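Local coordinates for MdbA protein (Corynebacterium matruchotii ATCC 14266, PDB 6BO0), which probably catalyses thiol-disulfide exchange as a DsbA-like oxidoreductase of the thioredoxin superfamily, consistent with a role in disulfide-bond formation, at residues 15-28 against 64-77. Numbering follows the deposited sequence. Where two conformers were deposited one is given.
Sequences ETTAFNNKVDGSAV and KKLIEDGKVKVNIR
With CG of F19 set between its backbone N and carbonyl carbon (chi1 54°), and CG2 of I67 anti to the backbone N, the phenylalanine side chain reaches helix 51-68, where I67 CG2 lies 3.6 Å from both CB and ring atom CG of F19. The contact joins the hairpin of strands 20-24 and 27-31, which forms one side of the mixed sheet of this thioredoxin-like, DsbA-family fold, to helix 51-68 and strand 72-78. CG of E68 meets the ring at its edge, in plane, 3.7 Å from F19 CD2, while T17 CB lies over one ring face. The E68 chain, extended beyond CG, carries OE2 to two donors on opposite faces of its carboxylate: the backbone N of A18 at 2.9 Å, its N-H bent to 134°, and K64 NZ, which adds a salt bridge. This double grip should limit rotation of the carboxylate and favour its charged form. A water lies 2.7 Å from both A18 O and E68 O.

At the other end, a type II' turn from D24 to A27 leads into V28, an antiparallel hydrogen-bonded pair with I76. V28 N donates to I76 O (2.9 Å) and I76 N returns a bond to V28 O (2.8 Å). Beside this pair A27 CB sits over one face of the R77 guanidinium, whose NE forms a salt bridge with D42 OD1, an oxygen that also accepts from N75 ND2; N165 OD1 bonds both R77 NH1 and S26 OG. One water donates to both S26 O and I76 O, 2.8 Å from each.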
loop_
_atom_site.group_PDB
_atom_site.type_symbol
_atom_site.label_atom_id
_atom_site.label_comp_id
_atom_site.label_asym_id
_atom_site.label_seq_id
_atom_site.Cartn_x
_atom_site.Cartn_y
_atom_site.Cartn_z
ATOM N N GLU A 15 -3.979 3.076 -14.082
ATOM C CA GLU A 15 -3.171 2.006 -14.621
ATOM C C GLU A 15 -3.899 0.688 -14.624
ATOM O O GLU A 15 -4.799 0.463 -13.810
ATOM C CB GLU A 15 -1.943 1.839 -13.780
ATOM C CG GLU A 15 -0.996 2.998 -13.876
ATOM C CD GLU A 15 0.257 2.670 -13.122
ATOM O OE1 GLU A 15 1.059 1.896 -13.677
ATOM O OE2 GLU A 15 0.386 3.126 -11.958
ATOM N N THR A 16 -3.527 -0.167 -15.576
ATOM C CA THR A 16 -4.013 -1.523 -15.612
ATOM C C THR A 16 -3.046 -2.403 -14.887
ATOM O O THR A 16 -1.844 -2.088 -14.813
ATOM C CB THR A 16 -4.076 -2.033 -17.037
ATOM O OG1 THR A 16 -2.782 -1.860 -17.639
ATOM C CG2 THR A 16 -5.149 -1.272 -17.803
ATOM N N THR A 17 -3.545 -3.478 -14.307
ATOM C CA THR A 17 -2.710 -4.432 -13.600
ATOM C C THR A 17 -2.974 -5.825 -14.124
ATOM O O THR A 17 -4.048 -6.114 -14.684
ATOM C CB THR A 17 -2.990 -4.391 -12.089
ATOM O OG1 THR A 17 -4.373 -4.620 -11.848
ATOM C CG2 THR A 17 -2.627 -3.001 -11.492
ATOM N N ALA A 18 -1.969 -6.680 -13.996
ATOM C CA ALA A 18 -2.080 -8.111 -14.350
ATOM C C ALA A 18 -1.458 -8.909 -13.214
ATOM O O ALA A 18 -0.506 -9.666 -13.409
ATOM C CB ALA A 18 -1.421 -8.438 -15.689
ATOM N N PHE A 19 -2.074 -8.825 -12.058
ATOM C CA PHE A 19 -1.676 -9.614 -10.915
ATOM C C PHE A 19 -2.823 -9.697 -9.924
ATOM O O PHE A 19 -3.895 -9.076 -10.124
ATOM C CB PHE A 19 -0.393 -9.088 -10.259
ATOM C CG PHE A 19 -0.430 -7.627 -9.883
ATOM C CD1 PHE A 19 -1.080 -7.179 -8.737
ATOM C CD2 PHE A 19 0.170 -6.685 -10.699
ATOM C CE1 PHE A 19 -1.100 -5.831 -8.415
ATOM C CE2 PHE A 19 0.167 -5.343 -10.371
ATOM C CZ PHE A 19 -0.487 -4.909 -9.228
ATOM N N ASN A 20 -2.643 -10.547 -8.924
ATOM C CA ASN A 20 -3.637 -10.818 -7.895
ATOM C C ASN A 20 -3.274 -10.129 -6.599
ATOM O O ASN A 20 -2.110 -9.823 -6.345
ATOM C CB ASN A 20 -3.703 -12.332 -7.667
ATOM C CG ASN A 20 -3.938 -13.072 -8.941
ATOM O OD1 ASN A 20 -4.818 -12.668 -9.694
ATOM N ND2 ASN A 20 -3.126 -14.059 -9.231
ATOM N N ASN A 21 -4.305 -9.886 -5.796
ATOM C CA ASN A 21 -4.149 -9.261 -4.504
ATOM C C ASN A 21 -4.835 -10.096 -3.473
ATOM O O ASN A 21 -6.012 -10.437 -3.637
ATOM C CB ASN A 21 -4.765 -7.841 -4.470
ATOM C CG ASN A 21 -6.235 -7.805 -4.912
ATOM O OD1 ASN A 21 -6.580 -8.328 -5.976
ATOM N ND2 ASN A 21 -7.088 -7.166 -4.136
ATOM N N LYS A 22 -4.153 -10.387 -2.383
ATOM C CA LYS A 22 -4.851 -10.961 -1.250
ATOM C C LYS A 22 -4.151 -10.576 0.045
ATOM O O LYS A 22 -3.015 -10.146 0.042
ATOM C CB LYS A 22 -5.022 -12.459 -1.382
ATOM C CG LYS A 22 -3.757 -13.217 -1.131
ATOM C CD LYS A 22 -4.047 -14.710 -1.031
ATOM C CE LYS A 22 -2.976 -15.443 -0.225
ATOM N NZ LYS A 22 -3.471 -16.726 0.355
ATOM N N VAL A 23 -4.860 -10.678 1.146
ATOM C CA VAL A 23 -4.261 -10.462 2.445
ATOM C C VAL A 23 -3.679 -11.772 2.938
ATOM O O VAL A 23 -4.356 -12.785 2.947
ATOM C CB VAL A 23 -5.284 -9.891 3.419
ATOM C CG1 VAL A 23 -4.678 -9.719 4.798
ATOM C CG2 VAL A 23 -5.800 -8.564 2.871
ATOM N N ASP A 24 -2.402 -11.729 3.302
ATOM C CA ASP A 24 -1.664 -12.875 3.810
ATOM C C ASP A 24 -1.041 -12.471 5.133
ATOM O O ASP A 24 -0.037 -11.749 5.123
ATOM C CB ASP A 24 -0.541 -13.278 2.838
ATOM C CG ASP A 24 0.328 -14.402 3.390
ATOM O OD1 ASP A 24 -0.236 -15.278 4.087
ATOM O OD2 ASP A 24 1.553 -14.426 3.134
ATOM N N GLY A 25 -1.610 -12.910 6.252
ATOM C CA GLY A 25 -1.113 -12.457 7.554
ATOM C C GLY A 25 -1.340 -10.965 7.634
ATOM O O GLY A 25 -2.441 -10.474 7.419
ATOM N N SER A 26 -0.278 -10.212 7.861
ATOM C CA SER A 26 -0.409 -8.763 7.929
ATOM C C SER A 26 0.046 -8.090 6.618
ATOM O O SER A 26 0.163 -6.873 6.571
ATOM C CB SER A 26 0.362 -8.210 9.129
ATOM O OG SER A 26 1.729 -8.624 9.105
ATOM N N ALA A 27 0.265 -8.877 5.567
ATOM C CA ALA A 27 0.691 -8.342 4.266
ATOM C C ALA A 27 -0.455 -8.218 3.287
ATOM O O ALA A 27 -1.360 -9.061 3.283
ATOM C CB ALA A 27 1.716 -9.272 3.636
ATOM N N VAL A 28 -0.397 -7.191 2.445
ATOM C CA VAL A 28 -1.112 -7.198 1.193
ATOM C C VAL A 28 -0.173 -7.814 0.164
ATOM O O VAL A 28 0.865 -7.222 -0.168
ATOM C CB VAL A 28 -1.586 -5.781 0.776
ATOM C CG1 VAL A 28 -2.185 -5.833 -0.613
ATOM C CG2 VAL A 28 -2.572 -5.196 1.780
ATOM N N LYS A 64 5.861 -2.966 -10.618
ATOM C CA LYS A 64 4.667 -3.511 -11.268
ATOM C C LYS A 64 5.018 -4.573 -12.320
ATOM O O LYS A 64 4.433 -5.658 -12.380
ATOM C CB LYS A 64 3.883 -2.396 -11.910
ATOM C CG LYS A 64 2.549 -2.800 -12.469
ATOM C CD LYS A 64 1.852 -1.559 -13.000
ATOM C CE LYS A 64 0.568 -1.871 -13.707
ATOM N NZ LYS A 64 0.777 -2.386 -15.091
ATOM N N LYS A 65 6.035 -4.283 -13.105
ATOM C CA LYS A 65 6.451 -5.220 -14.134
ATOM C C LYS A 65 7.023 -6.506 -13.547
ATOM O O LYS A 65 6.706 -7.605 -14.015
ATOM C CB LYS A 65 7.457 -4.577 -15.067
ATOM C CG LYS A 65 7.905 -5.536 -16.176
ATOM C CD LYS A 65 8.566 -4.851 -17.363
ATOM C CE LYS A 65 9.162 -5.861 -18.343
ATOM N NZ LYS A 65 8.171 -6.848 -18.836
ATOM N N LEU A 66 7.869 -6.371 -12.525
ATOM C CA LEU A 66 8.409 -7.545 -11.872
ATOM C C LEU A 66 7.292 -8.430 -11.311
ATOM O O LEU A 66 7.375 -9.652 -11.382
ATOM C CB LEU A 66 9.403 -7.154 -10.778
ATOM C CG LEU A 66 10.701 -6.494 -11.252
ATOM C CD1 LEU A 66 11.458 -6.017 -10.044
ATOM C CD2 LEU A 66 11.549 -7.434 -12.097
ATOM N N ILE A 67 6.259 -7.813 -10.729
ATOM C CA ILE A 67 5.137 -8.603 -10.205
ATOM C C ILE A 67 4.412 -9.313 -11.363
ATOM O O ILE A 67 4.159 -10.528 -11.360
ATOM C CB ILE A 67 4.119 -7.730 -9.444
ATOM C CG1 ILE A 67 4.748 -7.070 -8.210
ATOM C CG2 ILE A 67 2.926 -8.605 -8.978
ATOM C CD1 ILE A 67 3.925 -5.940 -7.638
ATOM N N GLU A 68 4.084 -8.538 -12.376
ATOM C CA GLU A 68 3.299 -9.093 -13.467
ATOM C C GLU A 68 4.015 -10.277 -14.119
ATOM O O GLU A 68 3.400 -11.307 -14.441
ATOM C CB GLU A 68 2.996 -8.005 -14.487
ATOM C CG GLU A 68 1.954 -7.037 -13.923
ATOM C CD GLU A 68 1.530 -5.925 -14.833
ATOM O OE1 GLU A 68 2.186 -5.701 -15.859
ATOM O OE2 GLU A 68 0.509 -5.263 -14.504
ATOM N N ASP A 69 5.327 -10.136 -14.280
ATOM C CA ASP A 69 6.116 -11.148 -14.961
ATOM C C ASP A 69 6.428 -12.379 -14.112
ATOM O O ASP A 69 7.005 -13.331 -14.628
ATOM C CB ASP A 69 7.382 -10.508 -15.492
ATOM C CG ASP A 69 7.105 -9.498 -16.600
ATOM O OD1 ASP A 69 5.916 -9.302 -17.016
ATOM O OD2 ASP A 69 8.077 -8.880 -17.051
ATOM N N GLY A 70 6.080 -12.377 -12.833
ATOM C CA GLY A 70 6.271 -13.533 -11.991
ATOM C C GLY A 70 7.651 -13.598 -11.373
ATOM O O GLY A 70 8.011 -14.616 -10.762
ATOM N N LYS A 71 8.359 -12.466 -11.366
ATOM C CA LYS A 71 9.709 -12.428 -10.780
ATOM C C LYS A 71 9.706 -12.219 -9.269
ATOM O O LYS A 71 10.634 -12.663 -8.586
ATOM C CB LYS A 71 10.575 -11.333 -11.429
ATOM C CG LYS A 71 10.739 -11.433 -12.934
ATOM C CD LYS A 71 11.538 -12.650 -13.369
ATOM C CE LYS A 71 13.031 -12.452 -13.175
ATOM N NZ LYS A 71 13.840 -13.586 -13.730
ATOM N N VAL A 72 8.665 -11.567 -8.754
ATOM C CA VAL A 72 8.559 -11.258 -7.349
ATOM C C VAL A 72 7.121 -11.425 -6.876
ATOM O O VAL A 72 6.159 -11.289 -7.656
ATOM C CB VAL A 72 8.984 -9.793 -7.013
ATOM C CG1 VAL A 72 10.441 -9.556 -7.378
ATOM C CG2 VAL A 72 8.095 -8.755 -7.686
ATOM N N LYS A 73 7.025 -11.746 -5.586
ATOM C CA LYS A 73 5.798 -11.668 -4.810
ATOM C C LYS A 73 6.057 -10.507 -3.857
ATOM O O LYS A 73 6.974 -10.570 -3.035
ATOM C CB LYS A 73 5.592 -12.961 -4.008
ATOM C CG LYS A 73 4.479 -12.912 -2.971
ATOM C CD LYS A 73 4.387 -14.181 -2.148
ATOM C CE LYS A 73 3.591 -15.244 -2.872
ATOM N NZ LYS A 73 3.493 -16.494 -2.066
ATOM N N VAL A 74 5.251 -9.444 -3.955
ATOM C CA VAL A 74 5.441 -8.263 -3.118
ATOM C C VAL A 74 4.449 -8.296 -1.967
ATOM O O VAL A 74 3.230 -8.435 -2.182
ATOM C CB VAL A 74 5.298 -6.961 -3.929
ATOM C CG1 VAL A 74 5.165 -5.743 -3.024
ATOM C CG2 VAL A 74 6.465 -6.771 -4.877
ATOM N N ASN A 75 4.980 -8.169 -0.766
ATOM C CA ASN A 75 4.166 -7.974 0.438
ATOM C C ASN A 75 4.241 -6.515 0.849
ATOM O O ASN A 75 5.272 -6.052 1.360
ATOM C CB ASN A 75 4.721 -8.836 1.559
ATOM C CG ASN A 75 4.503 -10.309 1.343
ATOM O OD1 ASN A 75 3.501 -10.739 0.791
ATOM N ND2 ASN A 75 5.438 -11.104 1.843
ATOM N N ILE A 76 3.150 -5.786 0.649
ATOM C CA ILE A 76 3.022 -4.430 1.169
ATOM C C ILE A 76 2.650 -4.566 2.635
ATOM O O ILE A 76 1.600 -5.123 2.968
ATOM C CB ILE A 76 1.971 -3.608 0.394
ATOM C CG1 ILE A 76 2.306 -3.522 -1.100
ATOM C CG2 ILE A 76 1.809 -2.238 1.049
ATOM C CD1 ILE A 76 3.577 -2.797 -1.444
ATOM N N ARG A 77 3.530 -4.062 3.495
ATOM C CA ARG A 77 3.402 -4.170 4.942
ATOM C C ARG A 77 3.231 -2.773 5.536
ATOM O O ARG A 77 4.174 -2.088 5.883
ATOM C CB ARG A 77 4.614 -4.913 5.505
ATOM C CG ARG A 77 4.631 -6.369 5.088
ATOM C CD ARG A 77 5.686 -7.177 5.808
ATOM N NE ARG A 77 5.675 -8.596 5.435
ATOM C CZ ARG A 77 4.814 -9.486 5.873
ATOM N NH1 ARG A 77 3.868 -9.137 6.740
ATOM N NH2 ARG A 77 4.895 -10.740 5.463
HETATM O O HOH W 1 0.003 -1.665 -18.066
HETATM O O HOH W 2 0.794 -11.208 -15.256
HETATM O O HOH W 3 2.723 -13.358 0.986
HETATM O O HOH W 4 2.829 -12.881 5.244
HETATM O O HOH W 5 -0.187 -4.524 5.027
HETATM O O HOH W 6 2.325 -11.611 7.418
#